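PDB 4HSQ: putative fimbrial subunit from Corynebacterium diphtheriae, which probably polymerises as the major pilin SpaD into the shaft of a surface pilus, this piece comprising its two tandem domains D2 and D3. Local coordinates for residues A20-I25 / S102-V107; K36-F41 / E90-V95; V107-V112 / T144-L149. One frame throughout, in Å; residues are numbered along the deposited sequence.

In the fold
The three contacts sample a tandem-domain pilin from one end of what is probably D2 to its border with D3. Contact 1 pairs strands 20-28 and 100-109 within an antiparallel sheet. Contact 2, its centre about 22 Å away, is nested along the chain inside the loop that contact 1 closes, and packs helix 89-93 against the segment leading into strand 41-46. Contact 3 follows in the chain, about 16 Å from contact 1 and 37 Å from contact 2 between centres. Its first segment overlaps contact 1 at V107, but R109 and the loop after it do the touching, against strand 142-155, which probably runs from D2 into D3.

Contact 1. Residues A20-I25 / S102-V107; sequences AYTYTI and SLTFEV
Y23 leaves strand 20-25 opposite F105 of strand 102-107, and its side chain can be followed outward atom by atom. Its CB sits over one face of the F105 ring, 4.1 Å from the centroid, a CH-pi contact. With CG anti to the carbonyl carbon (chi1 -69°), the ring sets off beside the backbone N. CD2 then passes F105 CZ at 3.7 Å, the two ring planes inclined at 46°, and farther out CE2 meets V107 CG2. At the tip, Y23 OH accepts a hydrogen bond from Y21 OH, 2.9 Å away, so the two tyrosines of one strand are tied at their ends. V107 CG2 also lies over a face of the Y21 ring, 3.6 Å from its centroid, and so touches both tyrosines. I25 CD1 reaches the edge of the F105 ring, near its plane.

These apolar groups share the sheet face turned to strands 41-46 and 117-127, where I25 packs on F43 and Y21 on L118. The other face carries T22, T24, T104 and E106; there the T24 and T104 hydroxyls are hydrogen-bonded, OG1 to OG1, at 2.8 Å, and the charge of E106 is paired with K55. At the start of strand 20-25, A20 CB meets E106 CD. Between the faces runs the backbone ladder, its six bonds including Y21 N to V107 O at 2.8 Å and the reciprocal V107 N to Y21 O at 2.9 Å. Alternating hydrogen-bonded and non-hydrogen-bonded pairs mark antiparallel pairing; the two-faced pattern reflects packing against a second sheet, consistent with an adhesin-clan beta sandwich, probably D2.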
loop_
_atom_site.group_PDB
_atom_site.type_symbol
_atom_site.label_atom_id
_atom_site.label_comp_id
_atom_site.label_asym_id
_atom_site.label_seq_id
_atom_site.Cartn_x
_atom_site.Cartn_y
_atom_site.Cartn_z
ATOM N N ALA A 20 -0.634 2.786 -7.099
ATOM C CA ALA A 20 -0.094 1.494 -7.540
ATOM C C ALA A 20 1.195 1.152 -6.816
ATOM O O ALA A 20 2.056 2.022 -6.630
ATOM C CB ALA A 20 0.160 1.522 -9.038
ATOM N N TYR A 21 1.351 -0.117 -6.431
ATOM C CA TYR A 21 2.628 -0.564 -5.853
ATOM C C TYR A 21 2.881 -1.976 -6.333
ATOM O O TYR A 21 2.010 -2.553 -6.979
ATOM C CB TYR A 21 2.717 -0.395 -4.336
ATOM C CG TYR A 21 1.873 -1.327 -3.496
ATOM C CD1 TYR A 21 2.371 -2.564 -3.081
ATOM C CD2 TYR A 21 0.630 -0.931 -3.017
ATOM C CE1 TYR A 21 1.630 -3.398 -2.248
ATOM C CE2 TYR A 21 -0.126 -1.764 -2.190
ATOM C CZ TYR A 21 0.383 -2.993 -1.804
ATOM O OH TYR A 21 -0.339 -3.839 -0.999
ATOM N N THR A 22 4.071 -2.506 -6.080
ATOM C CA THR A 22 4.400 -3.797 -6.641
ATOM C C THR A 22 4.868 -4.804 -5.635
ATOM O O THR A 22 5.352 -4.459 -4.552
ATOM C CB THR A 22 5.505 -3.667 -7.748
ATOM O OG1 THR A 22 6.700 -3.108 -7.200
ATOM C CG2 THR A 22 5.050 -2.856 -8.974
ATOM N N TYR A 23 4.651 -6.073 -6.004
ATOM C CA TYR A 23 5.197 -7.245 -5.354
ATOM C C TYR A 23 6.147 -7.899 -6.300
ATOM O O TYR A 23 5.877 -7.933 -7.506
ATOM C CB TYR A 23 4.127 -8.262 -4.942
ATOM C CG TYR A 23 3.246 -7.763 -3.824
ATOM C CD1 TYR A 23 3.750 -7.594 -2.534
ATOM C CD2 TYR A 23 1.888 -7.543 -4.030
ATOM C CE1 TYR A 23 2.924 -7.185 -1.482
ATOM C CE2 TYR A 23 1.060 -7.107 -2.992
ATOM C CZ TYR A 23 1.580 -6.948 -1.723
ATOM O OH TYR A 23 0.762 -6.523 -0.714
ATOM N N THR A 24 7.196 -8.521 -5.761
ATOM C CA THR A 24 8.100 -9.306 -6.596
ATOM C C THR A 24 8.257 -10.687 -5.950
ATOM O O THR A 24 8.444 -10.782 -4.732
ATOM C CB THR A 24 9.462 -8.603 -6.841
ATOM O OG1 THR A 24 9.227 -7.443 -7.654
ATOM C CG2 THR A 24 10.465 -9.527 -7.586
ATOM N N ILE A 25 8.167 -11.736 -6.771
ATOM C CA ILE A 25 8.323 -13.131 -6.318
ATOM C C ILE A 25 9.515 -13.695 -7.056
ATOM O O ILE A 25 9.550 -13.687 -8.297
ATOM C CB ILE A 25 7.040 -13.986 -6.511
ATOM C CG1 ILE A 25 5.822 -13.330 -5.779
ATOM C CG2 ILE A 25 7.273 -15.445 -6.003
ATOM C CD1 ILE A 25 4.493 -13.693 -6.445
ATOM N N SER A 102 11.542 -14.840 -11.885
ATOM C CA SER A 102 11.112 -13.625 -11.225
ATOM C C SER A 102 9.786 -13.180 -11.766
ATOM O O SER A 102 9.565 -13.223 -12.971
ATOM C CB SER A 102 12.151 -12.520 -11.406
ATOM O OG SER A 102 11.832 -11.391 -10.607
ATOM N N LEU A 103 8.907 -12.735 -10.871
ATOM C CA LEU A 103 7.611 -12.198 -11.268
ATOM C C LEU A 103 7.381 -10.906 -10.535
ATOM O O LEU A 103 7.391 -10.908 -9.313
ATOM C CB LEU A 103 6.446 -13.197 -10.976
ATOM C CG LEU A 103 5.013 -12.589 -10.982
ATOM C CD1 LEU A 103 4.588 -12.160 -12.406
ATOM C CD2 LEU A 103 3.978 -13.535 -10.360
ATOM N N THR A 104 7.103 -9.825 -11.270
ATOM C CA THR A 104 6.742 -8.551 -10.652
ATOM C C THR A 104 5.356 -8.183 -11.136
ATOM O O THR A 104 5.078 -8.220 -12.347
ATOM C CB THR A 104 7.766 -7.416 -10.949
ATOM O OG1 THR A 104 9.033 -7.800 -10.413
ATOM C CG2 THR A 104 7.361 -6.080 -10.268
ATOM N N PHE A 105 4.484 -7.812 -10.197
ATOM C CA PHE A 105 3.136 -7.420 -10.590
ATOM C C PHE A 105 2.700 -6.248 -9.743
ATOM O O PHE A 105 3.229 -6.013 -8.649
ATOM C CB PHE A 105 2.136 -8.589 -10.526
ATOM C CG PHE A 105 1.880 -9.134 -9.137
ATOM C CD1 PHE A 105 0.796 -8.694 -8.391
ATOM C CD2 PHE A 105 2.657 -10.178 -8.625
ATOM C CE1 PHE A 105 0.565 -9.198 -7.104
ATOM C CE2 PHE A 105 2.427 -10.676 -7.340
ATOM C CZ PHE A 105 1.380 -10.191 -6.594
ATOM N N GLU A 106 1.707 -5.542 -10.249
ATOM C CA GLU A 106 1.212 -4.327 -9.663
ATOM C C GLU A 106 -0.174 -4.484 -9.089
ATOM O O GLU A 106 -1.033 -5.144 -9.676
ATOM C CB GLU A 106 1.241 -3.275 -10.764
ATOM C CG GLU A 106 0.872 -1.867 -10.358
ATOM C CD GLU A 106 0.747 -1.008 -11.600
ATOM O OE1 GLU A 106 1.789 -0.702 -12.220
ATOM O OE2 GLU A 106 -0.397 -0.699 -11.992
ATOM N N VAL A 107 -0.392 -3.835 -7.928
ATOM C CA VAL A 107 -1.672 -3.811 -7.207
ATOM C C VAL A 107 -1.978 -2.401 -6.737
ATOM O O VAL A 107 -1.075 -1.537 -6.697
ATOM C CB VAL A 107 -1.651 -4.794 -5.974
ATOM C CG1 VAL A 107 -1.531 -6.260 -6.408
ATOM C CG2 VAL A 107 -0.560 -4.427 -4.957
#

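Contact 2. Residues K36-F41 / E90-V95; sequences KKLTAF and EGLKKV
L92, near the end of the short helix 89-93, puts its two methyl groups to different uses against segment 36-41. Its CB already points toward that segment, and CG, standing anti to the carbonyl carbon (chi1 -66°), sets where the branches go. CD1 approaches the backbone of T39, 3.4 Å from its O, while CD2 takes the apolar side and touches both L38 CD2 at 3.8 Å and F41 CB at 3.9 Å. Even CB contributes, lying 3.6 Å from L38 O.

L38 has a different first torsion: CG is anti to the backbone N (chi1 -178°), and the side chain crosses that of L92 at about a right angle. Its CD2 thus comes to lie against a second residue as well, V95 CG1, at 3.8 Å. F41 takes part through its backbone N and CB, because its ring leads away from the helix to meet F43 edge-to-face.

No hydrogen bond links the two segments; the contact is one of van der Waals packing, partly on backbone atoms, with L92 lying against the chain from L38 to F41. Other parts of the domain complete the surroundings: L87 touches F41, L92 and V95, M101 touches F41 and V95, and L38 also touches P30 and W32. What results is a short helix, in the connection between strands 82-87 and 100-109, covering the end of a probable beta sandwich by leucine packing.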
loop_
_atom_site.group_PDB
_atom_site.type_symbol
_atom_site.label_atom_id
_atom_site.label_comp_id
_atom_site.label_asym_id
_atom_site.label_seq_id
_atom_site.Cartn_x
_atom_site.Cartn_y
_atom_site.Cartn_z
ATOM N N LYS A 36 15.728 -33.709 -21.007
ATOM C CA LYS A 36 14.464 -33.334 -20.375
ATOM C C LYS A 36 14.100 -31.885 -20.647
ATOM O O LYS A 36 14.876 -31.129 -21.235
ATOM C CB LYS A 36 14.558 -33.550 -18.856
ATOM C CG LYS A 36 14.511 -35.012 -18.447
ATOM C CD LYS A 36 15.122 -35.233 -17.077
ATOM C CE LYS A 36 15.300 -36.703 -16.778
ATOM N NZ LYS A 36 13.997 -37.412 -16.631
ATOM N N LYS A 37 12.906 -31.496 -20.196
ATOM C CA LYS A 37 12.440 -30.122 -20.277
ATOM C C LYS A 37 11.546 -29.869 -19.077
ATOM O O LYS A 37 11.044 -30.812 -18.470
ATOM C CB LYS A 37 11.724 -29.814 -21.620
ATOM C CG LYS A 37 10.527 -30.715 -21.952
ATOM C CD LYS A 37 9.857 -30.304 -23.279
ATOM C CE LYS A 37 8.742 -31.230 -23.700
ATOM N NZ LYS A 37 7.557 -31.148 -22.811
ATOM N N LEU A 38 11.396 -28.601 -18.707
ATOM C CA LEU A 38 10.499 -28.172 -17.642
ATOM C C LEU A 38 9.115 -28.258 -18.242
ATOM O O LEU A 38 8.892 -27.672 -19.302
ATOM C CB LEU A 38 10.883 -26.755 -17.200
ATOM C CG LEU A 38 10.115 -26.116 -16.068
ATOM C CD1 LEU A 38 10.266 -26.889 -14.750
ATOM C CD2 LEU A 38 10.537 -24.652 -15.902
ATOM N N THR A 39 8.225 -29.071 -17.648
ATOM C CA THR A 39 6.897 -29.307 -18.224
ATOM C C THR A 39 5.805 -28.441 -17.588
ATOM O O THR A 39 4.736 -28.303 -18.177
ATOM C CB THR A 39 6.510 -30.795 -18.149
ATOM O OG1 THR A 39 6.370 -31.192 -16.781
ATOM C CG2 THR A 39 7.495 -31.705 -18.912
ATOM N N ALA A 40 6.056 -27.876 -16.393
ATOM C CA ALA A 40 5.096 -26.990 -15.729
ATOM C C ALA A 40 5.793 -26.096 -14.729
ATOM O O ALA A 40 6.680 -26.529 -14.008
ATOM C CB ALA A 40 3.995 -27.791 -15.035
ATOM N N PHE A 41 5.395 -24.829 -14.695
ATOM C CA PHE A 41 5.892 -23.846 -13.741
ATOM C C PHE A 41 4.854 -22.755 -13.609
ATOM O O PHE A 41 4.430 -22.205 -14.623
ATOM C CB PHE A 41 7.241 -23.237 -14.184
ATOM C CG PHE A 41 7.931 -22.464 -13.087
ATOM C CD1 PHE A 41 7.538 -21.168 -12.771
ATOM C CD2 PHE A 41 8.949 -23.042 -12.343
ATOM C CE1 PHE A 41 8.144 -20.469 -11.727
ATOM C CE2 PHE A 41 9.558 -22.342 -11.296
ATOM C CZ PHE A 41 9.152 -21.059 -10.999
ATOM N N GLU A 90 5.523 -22.246 -24.795
ATOM C CA GLU A 90 6.566 -21.365 -25.362
ATOM C C GLU A 90 7.442 -20.751 -24.255
ATOM O O GLU A 90 8.660 -20.666 -24.412
ATOM C CB GLU A 90 5.959 -20.244 -26.209
ATOM C CG GLU A 90 5.331 -20.719 -27.505
ATOM C CD GLU A 90 4.249 -19.820 -28.065
ATOM O OE1 GLU A 90 4.212 -18.622 -27.701
ATOM O OE2 GLU A 90 3.438 -20.315 -28.882
ATOM N N GLY A 91 6.812 -20.340 -23.148
ATOM C CA GLY A 91 7.521 -19.798 -21.992
ATOM C C GLY A 91 8.441 -20.795 -21.317
ATOM O O GLY A 91 9.574 -20.456 -20.957
ATOM N N LEU A 92 7.963 -22.038 -21.167
ATOM C CA LEU A 92 8.761 -23.121 -20.570
ATOM C C LEU A 92 10.010 -23.437 -21.421
ATOM O O LEU A 92 11.055 -23.727 -20.849
ATOM C CB LEU A 92 7.912 -24.374 -20.359
ATOM C CG LEU A 92 6.768 -24.286 -19.342
ATOM C CD1 LEU A 92 5.776 -25.405 -19.578
ATOM C CD2 LEU A 92 7.285 -24.268 -17.900
ATOM N N LYS A 93 9.936 -23.270 -22.763
ATOM C CA LYS A 93 11.074 -23.461 -23.674
ATOM C C LYS A 93 12.192 -22.441 -23.414
ATOM O O LYS A 93 13.353 -22.734 -23.684
ATOM C CB LYS A 93 10.625 -23.335 -25.138
ATOM C CG LYS A 93 9.879 -24.537 -25.688
ATOM C CD LYS A 93 9.563 -24.340 -27.178
ATOM C CE LYS A 93 8.510 -25.295 -27.700
ATOM N NZ LYS A 93 7.131 -24.900 -27.285
ATOM N N LYS A 94 11.844 -21.239 -22.920
ATOM C CA LYS A 94 12.820 -20.182 -22.666
ATOM C C LYS A 94 13.495 -20.347 -21.305
ATOM O O LYS A 94 14.442 -19.617 -21.002
ATOM C CB LYS A 94 12.155 -18.791 -22.760
ATOM C CG LYS A 94 11.617 -18.453 -24.136
ATOM C CD LYS A 94 11.183 -16.997 -24.205
ATOM C CE LYS A 94 10.534 -16.673 -25.527
ATOM N NZ LYS A 94 9.975 -15.289 -25.528
ATOM N N VAL A 95 13.015 -21.287 -20.477
ATOM C CA VAL A 95 13.583 -21.479 -19.135
ATOM C C VAL A 95 14.795 -22.394 -19.215
ATOM O O VAL A 95 14.699 -23.487 -19.765
ATOM C CB VAL A 95 12.546 -21.992 -18.095
ATOM C CG1 VAL A 95 13.156 -22.057 -16.686
ATOM C CG2 VAL A 95 11.293 -21.111 -18.096
#

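Contact 3. Residues V107-V112 / T144-L149; sequences VKRKEV and TYHGKL
V112 O takes two donors: R109 NH2, 3.0 Å away along a nearly straight bond of 168° that uses a carbonyl lone pair, and R50 NH1, whose like charge thereby comes close to that of R109. NH2 of R109 has another partner in T116 O. R109 NE donates to E111 O at 3.0 Å. Both acceptors, E111 O and V112 O, lie in the guanidinium plane and belong to the turn that follows the arginine, so the side chain braces its own loop and its rotation is fixed. Across the contact, NH1 gives only a weak hydrogen bond to T144 O (3.3 Å) and comes within 3.0 Å of H146 ND1.

An extended chain, with CG anti to the backbone N (chi1 -176°), carries the charged group this far. The side chains of R109 and H146 run antiparallel alongside each other, guanidinium and imidazole planes 69° apart, and H146 CB lies 3.6 Å above one guanidinium face. The imidazole is held by NE2, bonded to Q15 O, and its ring meets that of H206 edge-to-face.

Beyond the arginine, V112 supplies the apolar part: CG1 abuts H146 O, while CG2 packs on G147 C at 3.5 Å and on K148 CG at 3.8 Å. The backbone N of V112 is bonded to D203. K148 in turn lies beside T264, a calcium ligand. The weak NH1 bond, the H146 packing and V112 thus join an arginine-braced loop to strand 142-155, probably at the D2-D3 junction of this tandem-domain pilin.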
loop_
_atom_site.group_PDB
_atom_site.type_symbol
_atom_site.label_atom_id
_atom_site.label_comp_id
_atom_site.label_asym_id
_atom_site.label_seq_id
_atom_site.Cartn_x
_atom_site.Cartn_y
_atom_site.Cartn_z
ATOM N N VAL A 107 -0.392 -3.835 -7.928
ATOM C CA VAL A 107 -1.672 -3.811 -7.207
ATOM C C VAL A 107 -1.978 -2.401 -6.737
ATOM O O VAL A 107 -1.075 -1.537 -6.697
ATOM C CB VAL A 107 -1.651 -4.794 -5.974
ATOM C CG1 VAL A 107 -1.531 -6.260 -6.408
ATOM C CG2 VAL A 107 -0.560 -4.427 -4.957
ATOM N N LYS A 108 -3.215 -2.193 -6.282
ATOM C CA LYS A 108 -3.655 -0.983 -5.587
ATOM C C LYS A 108 -4.417 -1.428 -4.376
ATOM O O LYS A 108 -5.283 -2.295 -4.498
ATOM C CB LYS A 108 -4.545 -0.049 -6.433
ATOM C CG LYS A 108 -3.786 0.621 -7.593
ATOM C CD LYS A 108 -4.719 1.489 -8.459
ATOM C CE LYS A 108 -3.936 2.051 -9.639
ATOM N NZ LYS A 108 -4.792 2.874 -10.548
ATOM N N ARG A 109 -4.147 -0.812 -3.228
ATOM C CA ARG A 109 -4.917 -1.117 -2.021
ATOM C C ARG A 109 -6.142 -0.209 -2.034
ATOM O O ARG A 109 -5.987 1.009 -2.064
ATOM C CB ARG A 109 -4.068 -0.926 -0.765
ATOM C CG ARG A 109 -4.813 -1.332 0.496
ATOM C CD ARG A 109 -3.897 -1.125 1.670
ATOM N NE ARG A 109 -4.544 -1.402 2.944
ATOM C CZ ARG A 109 -3.864 -1.689 4.045
ATOM N NH1 ARG A 109 -2.543 -1.749 4.014
ATOM N NH2 ARG A 109 -4.504 -1.947 5.181
ATOM N N LYS A 110 -7.357 -0.794 -2.032
ATOM C CA LYS A 110 -8.600 -0.022 -2.178
ATOM C C LYS A 110 -8.983 0.743 -0.941
ATOM O O LYS A 110 -9.736 1.718 -1.024
ATOM C CB LYS A 110 -9.806 -0.958 -2.484
ATOM C CG LYS A 110 -9.693 -1.836 -3.685
ATOM C CD LYS A 110 -10.966 -2.678 -3.807
ATOM C CE LYS A 110 -10.774 -4.075 -3.288
ATOM N NZ LYS A 110 -12.007 -4.889 -3.437
ATOM N N GLU A 111 -8.581 0.227 0.220
ATOM C CA GLU A 111 -8.948 0.816 1.502
ATOM C C GLU A 111 -8.086 0.288 2.605
ATOM O O GLU A 111 -7.442 -0.747 2.441
ATOM C CB GLU A 111 -10.423 0.436 1.832
ATOM C CG GLU A 111 -10.656 -1.058 1.973
ATOM C CD GLU A 111 -12.048 -1.462 2.415
ATOM O OE1 GLU A 111 -12.724 -0.665 3.111
ATOM O OE2 GLU A 111 -12.437 -2.613 2.110
ATOM N N VAL A 112 -8.108 0.969 3.748
ATOM C CA VAL A 112 -7.400 0.485 4.923
ATOM C C VAL A 112 -8.088 -0.803 5.408
ATOM O O VAL A 112 -7.427 -1.800 5.662
ATOM C CB VAL A 112 -7.370 1.595 6.006
ATOM C CG1 VAL A 112 -6.942 1.048 7.376
ATOM C CG2 VAL A 112 -6.471 2.744 5.566
ATOM N N THR A 144 2.424 -4.707 4.418
ATOM C CA THR A 144 2.254 -3.295 4.034
ATOM C C THR A 144 1.243 -2.703 4.986
ATOM O O THR A 144 0.162 -3.273 5.143
ATOM C CB THR A 144 1.769 -3.210 2.576
ATOM O OG1 THR A 144 2.732 -3.864 1.741
ATOM C CG2 THR A 144 1.563 -1.771 2.120
ATOM N N TYR A 145 1.536 -1.527 5.546
ATOM C CA TYR A 145 0.632 -0.897 6.507
ATOM C C TYR A 145 0.096 0.435 6.032
ATOM O O TYR A 145 0.861 1.301 5.597
ATOM C CB TYR A 145 1.345 -0.638 7.839
ATOM C CG TYR A 145 1.841 -1.857 8.571
ATOM C CD1 TYR A 145 1.082 -2.446 9.585
ATOM C CD2 TYR A 145 3.073 -2.425 8.265
ATOM C CE1 TYR A 145 1.575 -3.535 10.321
ATOM C CE2 TYR A 145 3.582 -3.502 9.004
ATOM C CZ TYR A 145 2.818 -4.063 10.014
ATOM O OH TYR A 145 3.309 -5.138 10.710
ATOM N N HIS A 146 -1.209 0.616 6.183
ATOM C CA HIS A 146 -1.899 1.871 5.871
ATOM C C HIS A 146 -2.833 2.178 6.984
ATOM O O HIS A 146 -3.388 1.253 7.559
ATOM C CB HIS A 146 -2.676 1.808 4.540
ATOM C CG HIS A 146 -1.805 1.796 3.310
ATOM N ND1 HIS A 146 -1.216 0.631 2.860
ATOM C CD2 HIS A 146 -1.481 2.808 2.461
ATOM C CE1 HIS A 146 -0.545 0.964 1.769
ATOM N NE2 HIS A 146 -0.675 2.266 1.493
ATOM N N GLY A 147 -3.101 3.456 7.219
ATOM C CA GLY A 147 -4.051 3.833 8.260
ATOM C C GLY A 147 -4.940 4.952 7.797
ATOM O O GLY A 147 -4.676 5.593 6.773
ATOM N N LYS A 148 -6.018 5.163 8.519
ATOM C CA LYS A 148 -6.921 6.280 8.208
ATOM C C LYS A 148 -6.512 7.523 8.979
ATOM O O LYS A 148 -6.047 7.428 10.108
ATOM C CB LYS A 148 -8.353 5.913 8.564
ATOM C CG LYS A 148 -8.865 4.778 7.708
ATOM C CD LYS A 148 -10.392 4.700 7.803
ATOM C CE LYS A 148 -10.871 3.334 8.196
ATOM N NZ LYS A 148 -12.327 3.353 8.494
ATOM N N LEU A 149 -6.703 8.691 8.368
ATOM C CA LEU A 149 -6.418 9.946 9.006
ATOM C C LEU A 149 -7.728 10.723 9.126
ATOM O O LEU A 149 -8.272 11.162 8.119
ATOM C CB LEU A 149 -5.336 10.759 8.262
ATOM C CG LEU A 149 -5.080 12.172 8.842
ATOM C CD1 LEU A 149 -4.591 12.099 10.311
ATOM C CD2 LEU A 149 -4.110 12.944 7.981
#